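Side-chain contacts in guanidinopropionase (Pseudomonas aeruginosa, PDB 3NIQ), which hydrolyses 3-guanidinopropanoate to beta-alanine and urea with two manganese ions per subunit, working as a homohexamer of the arginase family: residues K70-H73 / V74-I77; L177-P180 / L181-V184; G259-S262 / L263-Q266; P288-V291 / G292-A296. All blocks are in the same frame, centred on the assembly; numbering follows the deposited sequence.

Contact 1. Residues K70-H73 / V74-I77; sequences KVHH and VSRI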
ATOM      1  N   LYS A  70      -8.294 -25.190  15.683  1.00 28.95           N
ATOM      2  CA  LYS A  70      -9.247 -26.294  15.649  1.00 28.48           C
ATOM      3  C   LYS A  70     -10.462 -26.133  16.553  1.00 27.60           C
ATOM      4  O   LYS A  70     -11.487 -26.785  16.343  1.00 27.13           O
ATOM      5  CB  LYS A  70      -8.537 -27.613  15.965  1.00 29.81           C
ATOM      6  CG  LYS A  70      -7.549 -28.060  14.882  1.00 33.89           C
ATOM      7  CD  LYS A  70      -7.085 -29.515  15.052  1.00 38.78           C
ATOM      8  CE  LYS A  70      -6.259 -29.732  16.313  1.00 41.60           C
ATOM      9  NZ  LYS A  70      -5.381 -30.944  16.158  1.00 44.20           N
ATOM     10  N   VAL A  71     -10.358 -25.286  17.567  1.00 26.94           N
ATOM     11  CA  VAL A  71     -11.401 -25.237  18.586  1.00 27.48           C
ATOM     12  C   VAL A  71     -11.814 -23.809  18.931  1.00 27.23           C
ATOM     13  O   VAL A  71     -10.966 -22.938  19.134  1.00 27.79           O
ATOM     14  CB  VAL A  71     -10.976 -26.007  19.873  1.00 28.06           C
ATOM     15  CG1 VAL A  71     -12.043 -25.898  20.958  1.00 25.76           C
ATOM     16  CG2 VAL A  71     -10.684 -27.479  19.552  1.00 29.77           C
ATOM     17  N   HIS A  72     -13.125 -23.590  19.006  1.00 25.46           N
ATOM     18  CA  HIS A  72     -13.655 -22.299  19.383  1.00 25.74           C
ATOM     19  C   HIS A  72     -13.420 -22.025  20.869  1.00 25.82           C
ATOM     20  O   HIS A  72     -13.716 -22.880  21.704  1.00 27.16           O
ATOM     21  CB  HIS A  72     -15.148 -22.230  19.044  1.00 24.88           C
ATOM     22  CG  HIS A  72     -15.665 -20.835  18.975  1.00 23.40           C
ATOM     23  ND1 HIS A  72     -15.786 -20.036  20.091  1.00 21.27           N
ATOM     24  CD2 HIS A  72     -16.054 -20.081  17.920  1.00 18.74           C
ATOM     25  CE1 HIS A  72     -16.248 -18.851  19.727  1.00 22.68           C
ATOM     26  NE2 HIS A  72     -16.409 -18.849  18.414  1.00 20.15           N
ATOM     27  N   HIS A  73     -12.908 -20.839  21.215  1.00 25.93           N
ATOM     28  CA  HIS A  73     -12.398 -20.631  22.586  1.00 25.38           C
ATOM     29  C   HIS A  73     -13.514 -20.316  23.573  1.00 25.77           C
ATOM     30  O   HIS A  73     -13.326 -20.421  24.782  1.00 25.49           O
ATOM     31  CB  HIS A  73     -11.250 -19.591  22.662  1.00 24.30           C
ATOM     32  CG  HIS A  73     -11.706 -18.161  22.698  1.00 23.70           C
ATOM     33  ND1 HIS A  73     -12.109 -17.477  21.571  1.00 22.21           N
ATOM     34  CD2 HIS A  73     -11.800 -17.278  23.724  1.00 22.32           C
ATOM     35  CE1 HIS A  73     -12.450 -16.244  21.899  1.00 23.39           C
ATOM     36  NE2 HIS A  73     -12.273 -16.095  23.200  1.00 26.70           N
ATOM     37  N   VAL A  74     -14.678 -19.934  23.063  1.00 25.64           N
ATOM     38  CA  VAL A  74     -15.794 -19.643  23.948  1.00 25.39           C
ATOM     39  C   VAL A  74     -16.690 -20.873  24.039  1.00 26.32           C
ATOM     40  O   VAL A  74     -16.910 -21.406  25.120  1.00 25.48           O
ATOM     41  CB  VAL A  74     -16.596 -18.425  23.451  1.00 25.91           C
ATOM     42  CG1 VAL A  74     -17.749 -18.089  24.413  1.00 25.46           C
ATOM     43  CG2 VAL A  74     -15.647 -17.224  23.232  1.00 24.25           C
ATOM     44  N   SER A  75     -17.197 -21.315  22.897  1.00 26.18           N
ATOM     45  CA  SER A  75     -18.152 -22.411  22.858  1.00 27.03           C
ATOM     46  C   SER A  75     -17.470 -23.774  23.046  1.00 27.10           C
ATOM     47  O   SER A  75     -18.098 -24.739  23.462  1.00 26.12           O
ATOM     48  CB  SER A  75     -18.926 -22.360  21.545  1.00 26.00           C
ATOM     49  OG  SER A  75     -18.092 -22.691  20.447  1.00 26.22           O
ATOM     50  N   ARG A  76     -16.178 -23.830  22.744  1.00 28.04           N
ATOM     51  CA  ARG A  76     -15.396 -25.066  22.808  1.00 28.86           C
ATOM     52  C   ARG A  76     -15.893 -26.103  21.793  1.00 28.48           C
ATOM     53  O   ARG A  76     -15.555 -27.280  21.870  1.00 28.92           O
ATOM     54  CB  ARG A  76     -15.340 -25.605  24.250  1.00 29.96           C
ATOM     55  CG  ARG A  76     -14.646 -24.635  25.214  1.00 34.29           C
ATOM     56  CD  ARG A  76     -14.815 -25.065  26.662  1.00 45.30           C
ATOM     57  NE  ARG A  76     -14.053 -24.225  27.597  1.00 57.48           N
ATOM     58  CZ  ARG A  76     -12.829 -24.501  28.051  1.00 57.10           C
ATOM     59  NH1 ARG A  76     -12.187 -25.601  27.661  1.00 52.62           N
ATOM     60  NH2 ARG A  76     -12.239 -23.671  28.903  1.00 54.23           N
ATOM     61  N   ILE A  77     -16.684 -25.646  20.823  1.00 26.85           N
ATOM     62  CA  ILE A  77     -17.015 -26.477  19.671  1.00 25.81           C
ATOM     63  C   ILE A  77     -15.741 -26.815  18.908  1.00 26.03           C
ATOM     64  O   ILE A  77     -14.898 -25.946  18.667  1.00 25.82           O
ATOM     65  CB  ILE A  77     -18.029 -25.793  18.740  1.00 25.61           C
ATOM     66  CG1 ILE A  77     -19.333 -25.519  19.510  1.00 26.65           C
ATOM     67  CG2 ILE A  77     -18.269 -26.657  17.483  1.00 23.06           C
ATOM     68  CD1 ILE A  77     -20.334 -24.551  18.828  1.00 25.43           C
TER
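His72 and Ile77 close a compact loop between helices 57-64 and 79-82: the amide His72 N donates to Ile77 O at 3.0 Å in a nearly straight bond. Inside this loop Ser75 forms an ST turn, its OG accepting from Ile77 N two residues on at 3.3 Å. The tight side is built round the buried imidazole of His72. Its CG lies anti to the backbone N (chi1 -161°), which directs the ring toward residues 74-75, and ND1 then accepts from Val74 N at 3.2 Å. That donor sits at the ring edge, only 13° out of plane; Ser75 N adds a longer, weak bond to the same nitrogen. With ND1 serving as acceptor, the proton of this ring is probably on NE2, which is hydrogen-bonded to Glu305 of helix 294-317. Ser75 OG also packs against His72 CB at 3.3 Å, while Arg270 and Cys308 pack against the histidine.

The looser side faces the second subunit and solvent. There His73 and Val74 run side by side, and the isopropyl group of Val74 presents one methyl to the imidazole of its neighbour as a CH-pi contact. His73 NE2 bonds Glu212 of the second subunit, and Arg76, extended from CG to NE, sends NH1 to Pro195 O of that same subunit. The loop thus packs His72 within its own chain and turns His73 and Arg76 to the neighbouring subunit. Val74 CG2 stands 3.6 Å from the His73 ring centroid, 15° off the ring normal.

Contact 2. Residues L177-P180 / L181-V184; sequences LLDP and LRTV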
ATOM      1  N   LEU A 177     -38.522 -18.508  -2.123  1.00 19.99           N
ATOM      2  CA  LEU A 177     -37.399 -19.248  -1.534  1.00 19.94           C
ATOM      3  C   LEU A 177     -37.070 -18.780  -0.136  1.00 19.10           C
ATOM      4  O   LEU A 177     -36.504 -19.523   0.667  1.00 18.99           O
ATOM      5  CB  LEU A 177     -36.146 -19.086  -2.405  1.00 19.75           C
ATOM      6  CG  LEU A 177     -36.328 -19.365  -3.899  1.00 18.82           C
ATOM      7  CD1 LEU A 177     -35.169 -18.741  -4.685  1.00 20.02           C
ATOM      8  CD2 LEU A 177     -36.430 -20.892  -4.167  1.00 22.02           C
ATOM      9  N   LEU A 178     -37.377 -17.517   0.120  1.00 18.74           N
ATOM     10  CA  LEU A 178     -37.100 -16.882   1.376  1.00 19.01           C
ATOM     11  C   LEU A 178     -38.422 -16.412   1.974  1.00 19.71           C
ATOM     12  O   LEU A 178     -39.177 -15.686   1.328  1.00 18.87           O
ATOM     13  CB  LEU A 178     -36.168 -15.683   1.174  1.00 18.08           C
ATOM     14  CG  LEU A 178     -35.886 -14.756   2.373  1.00 19.09           C
ATOM     15  CD1 LEU A 178     -35.207 -15.515   3.499  1.00 15.81           C
ATOM     16  CD2 LEU A 178     -35.066 -13.512   1.956  1.00 15.84           C
ATOM     17  N   ASP A 179     -38.670 -16.820   3.214  1.00 19.17           N
ATOM     18  CA  ASP A 179     -39.867 -16.418   3.947  1.00 20.12           C
ATOM     19  C   ASP A 179     -39.618 -15.041   4.603  1.00 19.79           C
ATOM     20  O   ASP A 179     -38.877 -14.927   5.569  1.00 20.90           O
ATOM     21  CB  ASP A 179     -40.227 -17.507   4.980  1.00 20.13           C
ATOM     22  CG  ASP A 179     -41.417 -17.124   5.872  1.00 22.54           C
ATOM     23  OD1 ASP A 179     -42.002 -16.043   5.683  1.00 22.49           O
ATOM     24  OD2 ASP A 179     -41.737 -17.899   6.789  1.00 21.89           O
ATOM     25  N   PRO A 180     -40.262 -13.984   4.086  1.00 20.28           N
ATOM     26  CA  PRO A 180     -39.965 -12.647   4.602  1.00 20.31           C
ATOM     27  C   PRO A 180     -40.312 -12.426   6.092  1.00 20.82           C
ATOM     28  O   PRO A 180     -39.653 -11.617   6.744  1.00 20.44           O
ATOM     29  CB  PRO A 180     -40.779 -11.718   3.677  1.00 20.80           C
ATOM     30  CG  PRO A 180     -41.851 -12.558   3.143  1.00 21.23           C
ATOM     31  CD  PRO A 180     -41.298 -13.959   3.036  1.00 19.33           C
ATOM     32  N   LEU A 181     -41.299 -13.141   6.638  1.00 20.65           N
ATOM     33  CA  LEU A 181     -41.605 -13.003   8.085  1.00 21.83           C
ATOM     34  C   LEU A 181     -40.563 -13.641   8.971  1.00 21.38           C
ATOM     35  O   LEU A 181     -40.509 -13.352  10.157  1.00 22.52           O
ATOM     36  CB  LEU A 181     -42.974 -13.608   8.451  1.00 22.09           C
ATOM     37  CG  LEU A 181     -44.102 -12.599   8.680  1.00 25.75           C
ATOM     38  CD1 LEU A 181     -44.506 -11.971   7.348  1.00 28.78           C
ATOM     39  CD2 LEU A 181     -45.293 -13.281   9.332  1.00 26.34           C
ATOM     40  N   ARG A 182     -39.760 -14.548   8.417  1.00 20.56           N
ATOM     41  CA  ARG A 182     -38.660 -15.090   9.178  1.00 20.81           C
ATOM     42  C   ARG A 182     -37.322 -14.520   8.675  1.00 20.73           C
ATOM     43  O   ARG A 182     -36.299 -15.181   8.725  1.00 21.13           O
ATOM     44  CB  ARG A 182     -38.684 -16.624   9.154  1.00 21.24           C
ATOM     45  CG  ARG A 182     -39.943 -17.184   9.840  1.00 23.20           C
ATOM     46  CD  ARG A 182     -39.797 -18.651  10.254  1.00 28.77           C
ATOM     47  NE  ARG A 182     -39.331 -19.483   9.160  1.00 32.93           N
ATOM     48  CZ  ARG A 182     -38.088 -19.957   9.058  1.00 30.20           C
ATOM     49  NH1 ARG A 182     -37.139 -19.679   9.978  1.00 32.42           N
ATOM     50  NH2 ARG A 182     -37.792 -20.697   8.023  1.00 26.63           N
ATOM     51  N   THR A 183     -37.352 -13.281   8.197  1.00 20.13           N
ATOM     52  CA  THR A 183     -36.137 -12.600   7.748  1.00 19.25           C
ATOM     53  C   THR A 183     -35.873 -11.385   8.614  1.00 19.41           C
ATOM     54  O   THR A 183     -36.752 -10.552   8.848  1.00 18.92           O
ATOM     55  CB  THR A 183     -36.252 -12.211   6.267  1.00 20.40           C
ATOM     56  OG1 THR A 183     -36.498 -13.401   5.496  1.00 20.16           O
ATOM     57  CG2 THR A 183     -34.974 -11.523   5.762  1.00 20.43           C
ATOM     58  N   VAL A 184     -34.649 -11.294   9.101  1.00 18.33           N
ATOM     59  CA  VAL A 184     -34.243 -10.141   9.885  1.00 18.21           C
ATOM     60  C   VAL A 184     -32.890  -9.643   9.351  1.00 18.75           C
ATOM     61  O   VAL A 184     -31.963 -10.445   9.120  1.00 17.00           O
ATOM     62  CB  VAL A 184     -34.247 -10.427  11.406  1.00 17.50           C
ATOM     63  CG1 VAL A 184     -33.357 -11.619  11.760  1.00 17.51           C
ATOM     64  CG2 VAL A 184     -33.831  -9.137  12.220  1.00 17.46           C
TER
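Asp179 meets Leu181, Arg182 and Thr183 across a tight corner where two overlapping type I beta turns, Asp179 to Arg182 and Pro180 to Thr183, turn the chain through roughly a right angle. Hydrogen bonds define it. Asp179 O accepts twice, from Arg182 N at 3.0 Å and from Thr183 OG1 at 2.8 Å; the two donors lie well out of the carbonyl plane, on opposite faces. The hydroxyl gets there because Thr183 OG1 is turned anti to its own carbonyl carbon (chi1 -58°). The second turn is closed by Thr183 N to Pro180 O at 3.2 Å. The carboxylate joins in as well: Asp179 OD1 accepts from Leu181 N at 3.1 Å, the donor standing above the carboxylate plane.

The charged pairing is looser. Asp179 OD2 is 3.7 Å from Arg182 NE, a long salt bridge, with carboxylate and guanidinium planes 77° apart. The guanidinium is anchored more firmly by Val230 O and Pro234 O, which take NH1 and NH2.

Van der Waals packing adds Leu178, whose methyl CD1 lies 3.2 Å from the hydroxyl oxygen Thr183 OG1, the two side chains crossing at about a right angle.

Within the fold, the corner leads from helix 168-174 through short strand 178-179 into strand 183-188 of the parallel sheet. Leu178 packs on Phe169, Ala172 and Ile173 of that helix and, together with Thr183, on Met144 of strand 142-147.

Contact 3. Residues G259-S262 / L263-Q266; sequences GMTS and LQAQ
Two torsions set up the meeting of Thr261 and Gln264: OG1 of Thr261 lies between its backbone N and carbonyl carbon (chi1 71°), and CG of Gln264 is anti to its carbonyl carbon (chi1 -77°) with the chain extended beyond. Each side chain thereby reaches the other residue's backbone amide. Gln264 N donates to Thr261 OG1 at 3.0 Å, and Thr261 N donates to Gln264 OE1 at 2.9 Å, the donor tilted 28° from the amide carbonyl plane. This reciprocal pair is a capping box, with Thr261 as N-cap of helix 262-270. The regular helical bonds begin at once, Ala265 N to Thr261 O and Gln266 N to Ser262 O, both 3.0 Å.

Met260 runs obliquely across Gln264, its CG 3.7 Å from Gln264 CB and its SD 4.0 Å from Ala265 CB. Phe214 of helix 211-230 packs against both Met260 and Gln264. Beyond the cap, Gln266 NE2 bonds Glu305 of helix 294-317.

A water donates to Gln264 OE1 at 2.9 Å and to Gly259 O. OE1 thus accepts two hydrogen bonds, from the water and from Thr261 N, which holds the amide in one orientation. Chemically, two neutral side chains satisfy Thr261 N and Gln264 N, so this capping box contains no carboxylate.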
ATOM      1  N   GLY A 259     -20.038   1.634  10.981  1.00 18.95           N
ATOM      2  CA  GLY A 259     -20.612   0.274  11.007  1.00 18.20           C
ATOM      3  C   GLY A 259     -20.318  -0.542  12.247  1.00 18.63           C
ATOM      4  O   GLY A 259     -19.862  -0.036  13.256  1.00 18.08           O
ATOM      5  N   MET A 260     -20.610  -1.830  12.151  1.00 18.18           N
ATOM      6  CA  MET A 260     -20.448  -2.772  13.225  1.00 19.10           C
ATOM      7  C   MET A 260     -18.969  -3.006  13.479  1.00 18.38           C
ATOM      8  O   MET A 260     -18.161  -2.889  12.563  1.00 16.82           O
ATOM      9  CB  MET A 260     -21.140  -4.072  12.787  1.00 19.72           C
ATOM     10  CG  MET A 260     -21.331  -5.120  13.845  1.00 21.49           C
ATOM     11  SD  MET A 260     -22.446  -6.417  13.235  1.00 22.50           S
ATOM     12  CE  MET A 260     -24.033  -5.594  13.180  1.00 20.86           C
ATOM     13  N   THR A 261     -18.594  -3.356  14.705  1.00 17.83           N
ATOM     14  CA  THR A 261     -17.201  -3.773  14.925  1.00 17.37           C
ATOM     15  C   THR A 261     -17.071  -5.290  14.704  1.00 17.34           C
ATOM     16  O   THR A 261     -18.066  -5.999  14.775  1.00 15.78           O
ATOM     17  CB  THR A 261     -16.687  -3.391  16.321  1.00 16.75           C
ATOM     18  OG1 THR A 261     -17.326  -4.198  17.304  1.00 18.12           O
ATOM     19  CG2 THR A 261     -16.932  -1.883  16.664  1.00 17.47           C
ATOM     20  N   SER A 262     -15.858  -5.785  14.448  1.00 16.96           N
ATOM     21  CA  SER A 262     -15.637  -7.233  14.314  1.00 18.62           C
ATOM     22  C   SER A 262     -16.086  -7.903  15.612  1.00 18.68           C
ATOM     23  O   SER A 262     -16.733  -8.954  15.618  1.00 18.39           O
ATOM     24  CB  SER A 262     -14.145  -7.531  14.088  1.00 18.64           C
ATOM     25  OG  SER A 262     -13.736  -7.131  12.799  1.00 20.10           O
ATOM     26  N   LEU A 263     -15.755  -7.277  16.724  1.00 18.33           N
ATOM     27  CA  LEU A 263     -16.168  -7.816  18.018  1.00 19.34           C
ATOM     28  C   LEU A 263     -17.706  -7.991  18.129  1.00 18.67           C
ATOM     29  O   LEU A 263     -18.198  -9.043  18.537  1.00 17.80           O
ATOM     30  CB  LEU A 263     -15.647  -6.900  19.128  1.00 19.11           C
ATOM     31  CG  LEU A 263     -16.259  -7.154  20.499  1.00 22.82           C
ATOM     32  CD1 LEU A 263     -15.728  -8.459  21.083  1.00 24.65           C
ATOM     33  CD2 LEU A 263     -15.959  -5.972  21.421  1.00 24.37           C
ATOM     34  N   GLN A 264     -18.451  -6.954  17.761  1.00 18.19           N
ATOM     35  CA  GLN A 264     -19.915  -7.038  17.743  1.00 18.12           C
ATOM     36  C   GLN A 264     -20.431  -8.147  16.812  1.00 18.25           C
ATOM     37  O   GLN A 264     -21.361  -8.870  17.168  1.00 17.86           O
ATOM     38  CB  GLN A 264     -20.517  -5.690  17.359  1.00 18.47           C
ATOM     39  CG  GLN A 264     -20.507  -4.674  18.487  1.00 18.68           C
ATOM     40  CD  GLN A 264     -20.802  -3.288  17.989  1.00 19.90           C
ATOM     41  OE1 GLN A 264     -20.639  -2.976  16.795  1.00 19.27           O
ATOM     42  NE2 GLN A 264     -21.252  -2.435  18.898  1.00 19.68           N
ATOM     43  N   ALA A 265     -19.819  -8.286  15.636  1.00 16.26           N
ATOM     44  CA  ALA A 265     -20.212  -9.344  14.685  1.00 17.16           C
ATOM     45  C   ALA A 265     -19.999 -10.752  15.245  1.00 16.94           C
ATOM     46  O   ALA A 265     -20.846 -11.638  15.070  1.00 18.06           O
ATOM     47  CB  ALA A 265     -19.487  -9.176  13.337  1.00 15.79           C
ATOM     48  N   GLN A 266     -18.882 -10.958  15.931  1.00 17.07           N
ATOM     49  CA  GLN A 266     -18.601 -12.244  16.564  1.00 18.66           C
ATOM     50  C   GLN A 266     -19.631 -12.528  17.654  1.00 19.23           C
ATOM     51  O   GLN A 266     -20.143 -13.640  17.758  1.00 19.57           O
ATOM     52  CB  GLN A 266     -17.188 -12.269  17.155  1.00 18.16           C
ATOM     53  CG  GLN A 266     -16.061 -12.421  16.124  1.00 17.70           C
ATOM     54  CD  GLN A 266     -14.689 -12.383  16.778  1.00 19.24           C
ATOM     55  OE1 GLN A 266     -14.352 -11.423  17.461  1.00 18.34           O
ATOM     56  NE2 GLN A 266     -13.889 -13.428  16.561  1.00 18.64           N
TER
HETATM   57  O   HOH W   1     -20.696  -0.241  15.948  1.00 22.60           O

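Contact 4. Residues P288-V291 / G292-A296; sequences PFDV and GGATA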
ATOM      1  N   PRO A 288      -8.946  -6.614  -4.126  1.00 17.96           N
ATOM      2  CA  PRO A 288      -8.312  -5.417  -4.699  1.00 19.29           C
ATOM      3  C   PRO A 288      -8.506  -4.153  -3.854  1.00 20.45           C
ATOM      4  O   PRO A 288      -7.757  -3.206  -4.012  1.00 21.62           O
ATOM      5  CB  PRO A 288      -9.013  -5.261  -6.057  1.00 19.15           C
ATOM      6  CG  PRO A 288      -9.477  -6.624  -6.402  1.00 18.29           C
ATOM      7  CD  PRO A 288      -9.915  -7.208  -5.072  1.00 18.02           C
ATOM      8  N   PHE A 289      -9.497  -4.129  -2.966  1.00 19.63           N
ATOM      9  CA  PHE A 289      -9.651  -2.970  -2.089  1.00 19.72           C
ATOM     10  C   PHE A 289      -9.258  -3.273  -0.663  1.00 19.47           C
ATOM     11  O   PHE A 289      -9.497  -2.459   0.242  1.00 20.84           O
ATOM     12  CB  PHE A 289     -11.083  -2.429  -2.180  1.00 19.53           C
ATOM     13  CG  PHE A 289     -11.437  -1.972  -3.565  1.00 20.33           C
ATOM     14  CD1 PHE A 289     -11.093  -0.699  -3.994  1.00 22.75           C
ATOM     15  CD2 PHE A 289     -12.030  -2.853  -4.470  1.00 20.04           C
ATOM     16  CE1 PHE A 289     -11.400  -0.292  -5.295  1.00 20.93           C
ATOM     17  CE2 PHE A 289     -12.331  -2.457  -5.761  1.00 17.29           C
ATOM     18  CZ  PHE A 289     -12.028  -1.187  -6.166  1.00 20.94           C
ATOM     19  N   ASP A 290      -8.663  -4.442  -0.452  1.00 17.99           N
ATOM     20  CA  ASP A 290      -8.321  -4.885   0.913  1.00 18.08           C
ATOM     21  C   ASP A 290      -6.958  -4.332   1.308  1.00 19.39           C
ATOM     22  O   ASP A 290      -6.177  -3.904   0.445  1.00 19.09           O
ATOM     23  CB  ASP A 290      -8.358  -6.406   0.996  1.00 16.28           C
ATOM     24  CG  ASP A 290      -8.442  -6.939   2.433  1.00 16.25           C
ATOM     25  OD1 ASP A 290      -8.623  -6.162   3.389  1.00 14.60           O
ATOM     26  OD2 ASP A 290      -8.283  -8.168   2.614  1.00 20.07           O
ATOM     27  N   VAL A 291      -6.665  -4.348   2.609  1.00 19.92           N
ATOM     28  CA  VAL A 291      -5.402  -3.800   3.107  1.00 20.57           C
ATOM     29  C   VAL A 291      -4.671  -4.873   3.896  1.00 20.73           C
ATOM     30  O   VAL A 291      -5.101  -5.238   5.000  1.00 19.22           O
ATOM     31  CB  VAL A 291      -5.641  -2.566   4.014  1.00 21.63           C
ATOM     32  CG1 VAL A 291      -4.329  -2.040   4.548  1.00 21.12           C
ATOM     33  CG2 VAL A 291      -6.400  -1.462   3.250  1.00 21.42           C
ATOM     34  N   GLY A 292      -3.580  -5.380   3.323  1.00 20.64           N
ATOM     35  CA  GLY A 292      -2.787  -6.450   3.946  1.00 21.27           C
ATOM     36  C   GLY A 292      -3.645  -7.638   4.354  1.00 21.66           C
ATOM     37  O   GLY A 292      -3.419  -8.245   5.402  1.00 20.73           O
ATOM     38  N   GLY A 293      -4.655  -7.951   3.538  1.00 20.48           N
ATOM     39  CA  GLY A 293      -5.548  -9.080   3.802  1.00 19.77           C
ATOM     40  C   GLY A 293      -6.429  -8.967   5.051  1.00 18.31           C
ATOM     41  O   GLY A 293      -6.917  -9.974   5.538  1.00 18.77           O
ATOM     42  N   ALA A 294      -6.631  -7.757   5.571  1.00 17.76           N
ATOM     43  CA  ALA A 294      -7.454  -7.560   6.778  1.00 16.98           C
ATOM     44  C   ALA A 294      -8.843  -8.164   6.641  1.00 16.42           C
ATOM     45  O   ALA A 294      -9.328  -8.834   7.557  1.00 17.30           O
ATOM     46  CB  ALA A 294      -7.579  -6.039   7.146  1.00 15.69           C
ATOM     47  N   THR A 295      -9.478  -7.922   5.493  1.00 15.75           N
ATOM     48  CA  THR A 295     -10.884  -8.285   5.274  1.00 15.24           C
ATOM     49  C   THR A 295     -10.991  -9.790   4.994  1.00 16.24           C
ATOM     50  O   THR A 295     -11.952 -10.471   5.420  1.00 16.07           O
ATOM     51  CB  THR A 295     -11.502  -7.438   4.114  1.00 15.60           C
ATOM     52  OG1 THR A 295     -11.166  -6.045   4.292  1.00 16.06           O
ATOM     53  CG2 THR A 295     -13.046  -7.552   4.077  1.00 15.37           C
ATOM     54  N   ALA A 296     -10.005 -10.302   4.267  1.00 15.52           N
ATOM     55  CA  ALA A 296      -9.837 -11.748   4.088  1.00 15.95           C
ATOM     56  C   ALA A 296      -9.793 -12.478   5.434  1.00 15.12           C
ATOM     57  O   ALA A 296     -10.450 -13.515   5.611  1.00 14.95           O
ATOM     58  CB  ALA A 296      -8.563 -12.041   3.278  1.00 14.92           C
TER
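The carboxylate of Asp290 gathers the first turn of helix 294-317. In the first shell, OD1 accepts from Thr295 N at 2.9 Å on its syn side, 19° out of the carboxylate plane, and from Thr295 OG1 at 2.7 Å, this time from well above the plane. Asp290 OD2 takes Ala296 N at 3.2 Å, nearly straight at 168°, and a weak second bond from Thr295 N. The negative group therefore faces the amino end of the helix, where the helix dipole would probably stabilise its charge.

What positions the acid comes next. Its CG is anti to the backbone N (chi1 -162°), directing the carboxylate at the helix, and Val291 N donates back to Asp290 OD1 at 2.8 Å as a third bond on that oxygen. A type I' turn from Val291 to Ala294 folds the chain round, closed by Ala294 N to Val291 O at 3.0 Å. Gly292 and Gly293 occupy its middle with positive phi, and Gly293 is the N-cap residue.

Farther out, Val291 meets its counterparts in the second and fourth subunits, Thr295 OG1 also bonds Gly251 N, and Asp290 and Thr295 pack on Pro250. The turn links the loop after strand 277-283 to helix 294-317, whose Ala296 rests on Glu60 and Leu64 of helix 57-64.

Overall arrangement
All four contacts are local turns or caps, and none touches another. Contact 3 has the largest buried share, four of seven touching residues with none exposed, whereas contacts 1, 2 and 4 each include exposed residues. Contacts 3 and 4 both start helices, their centres about 17 Å apart; the first uses neutral threonine and glutamine, the second a carboxylate. Contact 2, opposite contact 4 across the chain's centre, instead turns the chain into a strand, and no other subunit touches it. Contact 1, in a loop, relies on imidazole nitrogens. Glu305 ties contacts 1 and 3 together. Contacts 1, 3 and 4 also meet neighbouring subunits, through polar bonds in contact 1 but by packing in 3 and 4.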